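Local coordinates for protein ATP-dependent DNA helicase PIF1 (Candida albicans, PDB 7OTJ) that couples ATP hydrolysis to 5'-3' unwinding of DNA, and probably unwinds G-quadruplexes and forked RNA-DNA hybrids to maintain nuclear and mitochondrial genome stability, at residues Q304-D318 / N400-D412. Sequence-based numbering, arbitrary orientation.
Sequences QLVNGTLGKVIDFVD and NKKYPLVKFLLPD
Phe-408 packs against Leu-305 and Gly-311 where strands 310-316 and 404-409 pair antiparallel in the SH3-like 2B domain of this helicase. CD1 of Leu-305 sits over one face of the Phe-408 ring, 3.8 Å from its centroid, a CH-pi contact. CG1 of Val-406 lies on the opposite face, offset toward the rim. Gly-311 has no side chain, and its CA lies 3.6 Å from CD1 of Phe-408.

Backbone bonds join Lys-312 and Lys-407 in both directions. The one from Lys-407 N to Lys-312 O is nearly straight, at 176°. A beta bulge follows. Ile-314 N donates to Leu-405 O (2.6 Å), and Leu-405 N donates to Asp-315 O (2.8 Å), so two residues face one. Beyond it, CE2 of Phe-316 meets CB of Pro-404 at 3.9 Å.

Val-406 and Phe-408 also touch Leu-444 of strand 435-446, on the buried side of the sheet. The other side carries Lys-312 and Lys-407, and Lys-407 makes a cation-pi contact with Phe-416. A type II turn, Val-306 to Thr-309, leads into strand 310-316. Thr-309 OG1 and N both donate to Val-306 O, approaching its carbonyl plane from one side. At the far end, the Lys-402 chain is extended as far as CE and turns only at its last torsion (chi4 -71°); its NZ donates to Phe-316 O at 3.0 Å.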
loop_
_atom_site.group_PDB
_atom_site.type_symbol
_atom_site.label_atom_id
_atom_site.label_comp_id
_atom_site.label_asym_id
_atom_site.label_seq_id
_atom_site.Cartn_x
_atom_site.Cartn_y
_atom_site.Cartn_z
ATOM N N GLN A 304 -0.131 1.643 -18.090
ATOM C CA GLN A 304 -0.269 3.030 -17.672
ATOM C C GLN A 304 -1.362 3.223 -16.630
ATOM O O GLN A 304 -1.170 3.973 -15.671
ATOM C CB GLN A 304 -0.554 3.918 -18.888
ATOM C CG GLN A 304 0.143 5.267 -18.850
ATOM C CD GLN A 304 0.079 5.995 -20.179
ATOM O OE1 GLN A 304 -0.576 5.540 -21.118
ATOM N NE2 GLN A 304 0.767 7.128 -20.268
ATOM N N LEU A 305 -2.496 2.549 -16.778
ATOM C CA LEU A 305 -3.589 2.629 -15.816
ATOM C C LEU A 305 -3.523 1.389 -14.932
ATOM O O LEU A 305 -3.780 0.274 -15.395
ATOM C CB LEU A 305 -4.934 2.730 -16.529
ATOM C CG LEU A 305 -6.186 2.603 -15.663
ATOM C CD1 LEU A 305 -6.206 3.683 -14.596
ATOM C CD2 LEU A 305 -7.429 2.674 -16.534
ATOM N N VAL A 306 -3.173 1.586 -13.661
ATOM C CA VAL A 306 -2.897 0.492 -12.742
ATOM C C VAL A 306 -3.707 0.691 -11.466
ATOM O O VAL A 306 -4.371 1.711 -11.274
ATOM C CB VAL A 306 -1.393 0.374 -12.416
ATOM C CG1 VAL A 306 -0.589 0.211 -13.690
ATOM C CG2 VAL A 306 -0.921 1.591 -11.643
ATOM N N ASN A 307 -3.653 -0.325 -10.599
ATOM C CA ASN A 307 -4.284 -0.254 -9.285
ATOM C C ASN A 307 -3.710 0.910 -8.489
ATOM O O ASN A 307 -2.494 1.025 -8.319
ATOM C CB ASN A 307 -4.072 -1.572 -8.529
ATOM C CG ASN A 307 -4.914 -1.680 -7.252
ATOM O OD1 ASN A 307 -4.976 -0.759 -6.437
ATOM N ND2 ASN A 307 -5.554 -2.829 -7.073
ATOM N N GLY A 308 -4.596 1.763 -7.984
ATOM C CA GLY A 308 -4.212 2.944 -7.242
ATOM C C GLY A 308 -4.313 4.242 -8.015
ATOM O O GLY A 308 -4.292 5.312 -7.395
ATOM N N THR A 309 -4.433 4.178 -9.340
ATOM C CA THR A 309 -4.502 5.384 -10.155
ATOM C C THR A 309 -5.743 6.199 -9.811
ATOM O O THR A 309 -6.858 5.671 -9.764
ATOM C CB THR A 309 -4.518 5.018 -11.640
ATOM O OG1 THR A 309 -3.380 4.205 -11.951
ATOM C CG2 THR A 309 -4.490 6.272 -12.496
ATOM N N LEU A 310 -5.549 7.496 -9.593
ATOM C CA LEU A 310 -6.659 8.382 -9.280
ATOM C C LEU A 310 -7.262 8.935 -10.565
ATOM O O LEU A 310 -6.570 9.125 -11.570
ATOM C CB LEU A 310 -6.200 9.531 -8.376
ATOM C CG LEU A 310 -5.551 9.111 -7.054
ATOM C CD1 LEU A 310 -5.105 10.318 -6.244
ATOM C CD2 LEU A 310 -6.509 8.254 -6.248
ATOM N N GLY A 311 -8.567 9.189 -10.525
ATOM C CA GLY A 311 -9.282 9.628 -11.702
ATOM C C GLY A 311 -10.468 10.489 -11.333
ATOM O O GLY A 311 -10.714 10.781 -10.161
ATOM N N LYS A 312 -11.218 10.886 -12.358
ATOM C CA LYS A 312 -12.384 11.738 -12.176
ATOM C C LYS A 312 -13.455 11.341 -13.179
ATOM O O LYS A 312 -13.186 11.242 -14.380
ATOM C CB LYS A 312 -12.012 13.216 -12.336
ATOM C CG LYS A 312 -13.193 14.172 -12.389
ATOM C CD LYS A 312 -12.717 15.618 -12.338
ATOM C CE LYS A 312 -13.822 16.604 -12.700
ATOM N NZ LYS A 312 -14.169 16.593 -14.153
ATOM N N VAL A 313 -14.662 11.112 -12.672
ATOM C CA VAL A 313 -15.789 10.667 -13.483
ATOM C C VAL A 313 -16.450 11.868 -14.146
ATOM O O VAL A 313 -16.696 12.893 -13.498
ATOM C CB VAL A 313 -16.792 9.880 -12.628
ATOM C CG1 VAL A 313 -17.040 10.600 -11.321
ATOM C CG2 VAL A 313 -18.088 9.683 -13.391
ATOM N N ILE A 314 -16.733 11.750 -15.442
ATOM C CA ILE A 314 -17.287 12.845 -16.222
ATOM C C ILE A 314 -18.734 12.584 -16.631
ATOM O O ILE A 314 -19.544 13.514 -16.657
ATOM C CB ILE A 314 -16.411 13.118 -17.462
ATOM C CG1 ILE A 314 -14.930 12.978 -17.108
ATOM C CG2 ILE A 314 -16.705 14.499 -18.020
ATOM C CD1 ILE A 314 -14.019 13.014 -18.310
ATOM N N ASP A 315 -19.084 11.341 -16.965
ATOM C CA ASP A 315 -20.431 11.039 -17.437
ATOM C C ASP A 315 -20.790 9.598 -17.085
ATOM O O ASP A 315 -19.937 8.807 -16.676
ATOM C CB ASP A 315 -20.548 11.284 -18.949
ATOM C CG ASP A 315 -21.972 11.580 -19.391
ATOM O OD1 ASP A 315 -22.861 11.695 -18.521
ATOM O OD2 ASP A 315 -22.200 11.699 -20.614
ATOM N N PHE A 316 -22.080 9.263 -17.251
ATOM C CA PHE A 316 -22.574 7.882 -17.146
ATOM C C PHE A 316 -23.563 7.638 -18.284
ATOM O O PHE A 316 -24.757 7.911 -18.131
ATOM C CB PHE A 316 -23.267 7.603 -15.814
ATOM C CG PHE A 316 -22.499 8.015 -14.601
ATOM C CD1 PHE A 316 -22.663 9.279 -14.063
ATOM C CD2 PHE A 316 -21.664 7.120 -13.958
ATOM C CE1 PHE A 316 -21.977 9.655 -12.931
ATOM C CE2 PHE A 316 -20.975 7.489 -12.827
ATOM C CZ PHE A 316 -21.135 8.759 -12.309
ATOM N N VAL A 317 -23.081 7.123 -19.413
ATOM C CA VAL A 317 -23.945 6.367 -20.316
ATOM C C VAL A 317 -23.061 5.512 -21.211
ATOM O O VAL A 317 -21.996 5.950 -21.654
ATOM C CB VAL A 317 -24.880 7.295 -21.135
ATOM C CG1 VAL A 317 -24.092 8.294 -21.981
ATOM C CG2 VAL A 317 -25.834 6.475 -22.003
ATOM N N ASP A 318 -23.481 4.261 -21.423
ATOM C CA ASP A 318 -23.036 3.498 -22.588
ATOM C C ASP A 318 -24.093 2.438 -22.894
ATOM O O ASP A 318 -24.154 1.421 -22.198
ATOM C CB ASP A 318 -21.676 2.862 -22.355
ATOM C CG ASP A 318 -21.266 1.940 -23.493
ATOM O OD1 ASP A 318 -21.115 2.428 -24.633
ATOM O OD2 ASP A 318 -21.104 0.724 -23.247
ATOM N N ASN A 400 -25.972 -3.879 -16.185
ATOM C CA ASN A 400 -26.901 -2.871 -15.667
ATOM C C ASN A 400 -27.591 -2.097 -16.789
ATOM O O ASN A 400 -28.364 -2.688 -17.549
ATOM C CB ASN A 400 -26.141 -1.924 -14.731
ATOM C CG ASN A 400 -27.062 -1.062 -13.891
ATOM O OD1 ASN A 400 -27.416 0.049 -14.281
ATOM N ND2 ASN A 400 -27.446 -1.567 -12.724
ATOM N N LYS A 401 -27.323 -0.790 -16.923
ATOM C CA LYS A 401 -27.424 -0.097 -18.205
ATOM C C LYS A 401 -26.237 0.797 -18.558
ATOM O O LYS A 401 -26.047 1.078 -19.746
ATOM C CB LYS A 401 -28.707 0.743 -18.266
ATOM C CG LYS A 401 -29.978 -0.080 -18.360
ATOM C CD LYS A 401 -31.197 0.803 -18.535
ATOM C CE LYS A 401 -32.444 -0.045 -18.680
ATOM N NZ LYS A 401 -33.667 0.793 -18.787
ATOM N N LYS A 402 -25.437 1.250 -17.589
ATOM C CA LYS A 402 -24.613 2.443 -17.783
ATOM C C LYS A 402 -23.223 2.278 -17.185
ATOM O O LYS A 402 -23.087 1.878 -16.025
ATOM C CB LYS A 402 -25.283 3.675 -17.161
ATOM C CG LYS A 402 -26.358 4.307 -18.023
ATOM C CD LYS A 402 -27.118 5.357 -17.228
ATOM C CE LYS A 402 -28.107 6.121 -18.093
ATOM N NZ LYS A 402 -27.433 7.045 -19.046
ATOM N N TYR A 403 -22.163 2.622 -17.995
ATOM C CA TYR A 403 -20.833 2.566 -17.408
ATOM C C TYR A 403 -20.318 3.962 -17.065
ATOM O O TYR A 403 -20.638 4.938 -17.750
ATOM C CB TYR A 403 -19.844 1.889 -18.363
ATOM C CG TYR A 403 -20.099 0.413 -18.581
ATOM C CD1 TYR A 403 -21.082 -0.262 -17.867
ATOM C CD2 TYR A 403 -19.345 -0.309 -19.494
ATOM C CE1 TYR A 403 -21.309 -1.611 -18.064
ATOM C CE2 TYR A 403 -19.564 -1.654 -19.698
ATOM C CZ TYR A 403 -20.545 -2.300 -18.983
ATOM O OH TYR A 403 -20.754 -3.641 -19.194
ATOM N N PRO A 404 -19.529 4.087 -15.995
ATOM C CA PRO A 404 -18.890 5.374 -15.692
ATOM C C PRO A 404 -17.846 5.756 -16.730
ATOM O O PRO A 404 -17.088 4.914 -17.219
ATOM C CB PRO A 404 -18.242 5.137 -14.320
ATOM C CG PRO A 404 -18.965 3.970 -13.748
ATOM C CD PRO A 404 -19.320 3.105 -14.919
ATOM N N LEU A 405 -17.803 7.045 -17.049
ATOM C CA LEU A 405 -16.760 7.623 -17.891
ATOM C C LEU A 405 -15.783 8.353 -16.979
ATOM O O LEU A 405 -16.148 9.342 -16.335
ATOM C CB LEU A 405 -17.359 8.571 -18.926
ATOM C CG LEU A 405 -16.371 9.176 -19.919
ATOM C CD1 LEU A 405 -15.679 8.073 -20.701
ATOM C CD2 LEU A 405 -17.085 10.135 -20.851
ATOM N N VAL A 406 -14.544 7.869 -16.920
ATOM C CA VAL A 406 -13.578 8.325 -15.926
ATOM C C VAL A 406 -12.297 8.762 -16.625
ATOM O O VAL A 406 -11.777 8.047 -17.489
ATOM C CB VAL A 406 -13.280 7.233 -14.882
ATOM C CG1 VAL A 406 -12.347 7.771 -13.813
ATOM C CG2 VAL A 406 -14.575 6.734 -14.251
ATOM N N LYS A 407 -11.790 9.930 -16.236
ATOM C CA LYS A 407 -10.534 10.475 -16.738
ATOM C C LYS A 407 -9.458 10.262 -15.679
ATOM O O LYS A 407 -9.562 10.798 -14.572
ATOM C CB LYS A 407 -10.685 11.962 -17.059
ATOM C CG LYS A 407 -9.388 12.655 -17.437
ATOM C CD LYS A 407 -9.491 14.167 -17.272
ATOM C CE LYS A 407 -9.671 14.562 -15.810
ATOM N NZ LYS A 407 -8.563 14.078 -14.932
ATOM N N PHE A 408 -8.417 9.511 -16.031
ATOM C CA PHE A 408 -7.422 9.029 -15.077
ATOM C C PHE A 408 -6.102 9.768 -15.279
ATOM O O PHE A 408 -5.542 9.756 -16.381
ATOM C CB PHE A 408 -7.200 7.523 -15.231
ATOM C CG PHE A 408 -8.295 6.671 -14.645
ATOM C CD1 PHE A 408 -8.427 6.536 -13.272
ATOM C CD2 PHE A 408 -9.168 5.973 -15.467
ATOM C CE1 PHE A 408 -9.422 5.741 -12.729
ATOM C CE2 PHE A 408 -10.165 5.176 -14.929
ATOM C CZ PHE A 408 -10.290 5.059 -13.559
ATOM N N LEU A 409 -5.611 10.406 -14.216
ATOM C CA LEU A 409 -4.280 11.010 -14.210
ATOM C C LEU A 409 -3.223 9.916 -14.291
ATOM O O LEU A 409 -3.067 9.124 -13.355
ATOM C CB LEU A 409 -4.077 11.862 -12.960
ATOM C CG LEU A 409 -4.771 13.225 -12.884
ATOM C CD1 LEU A 409 -6.234 13.095 -12.467
ATOM C CD2 LEU A 409 -4.017 14.159 -11.947
ATOM N N LEU A 410 -2.485 9.874 -15.396
ATOM C CA LEU A 410 -1.525 8.809 -15.616
ATOM C C LEU A 410 -0.319 8.987 -14.696
ATOM O O LEU A 410 -0.097 10.074 -14.157
ATOM C CB LEU A 410 -1.077 8.813 -17.074
ATOM C CG LEU A 410 -2.213 8.720 -18.089
ATOM C CD1 LEU A 410 -1.731 9.130 -19.468
ATOM C CD2 LEU A 410 -2.784 7.310 -18.103
ATOM N N PRO A 411 0.485 7.928 -14.496
ATOM C CA PRO A 411 1.668 8.075 -13.637
ATOM C C PRO A 411 2.764 8.878 -14.312
ATOM O O PRO A 411 3.888 8.401 -14.491
ATOM C CB PRO A 411 2.103 6.626 -13.387
ATOM C CG PRO A 411 1.612 5.887 -14.574
ATOM C CD PRO A 411 0.301 6.534 -14.932
ATOM N N ASP A 412 2.433 10.110 -14.690
ATOM C CA ASP A 412 3.405 11.073 -15.170
ATOM C C ASP A 412 3.219 12.433 -14.519
ATOM O O ASP A 412 3.983 13.357 -14.821
ATOM C CB ASP A 412 3.327 11.219 -16.697
ATOM C CG ASP A 412 2.038 11.862 -17.151
ATOM O OD1 ASP A 412 0.977 11.548 -16.573
ATOM O OD2 ASP A 412 2.086 12.686 -18.085
#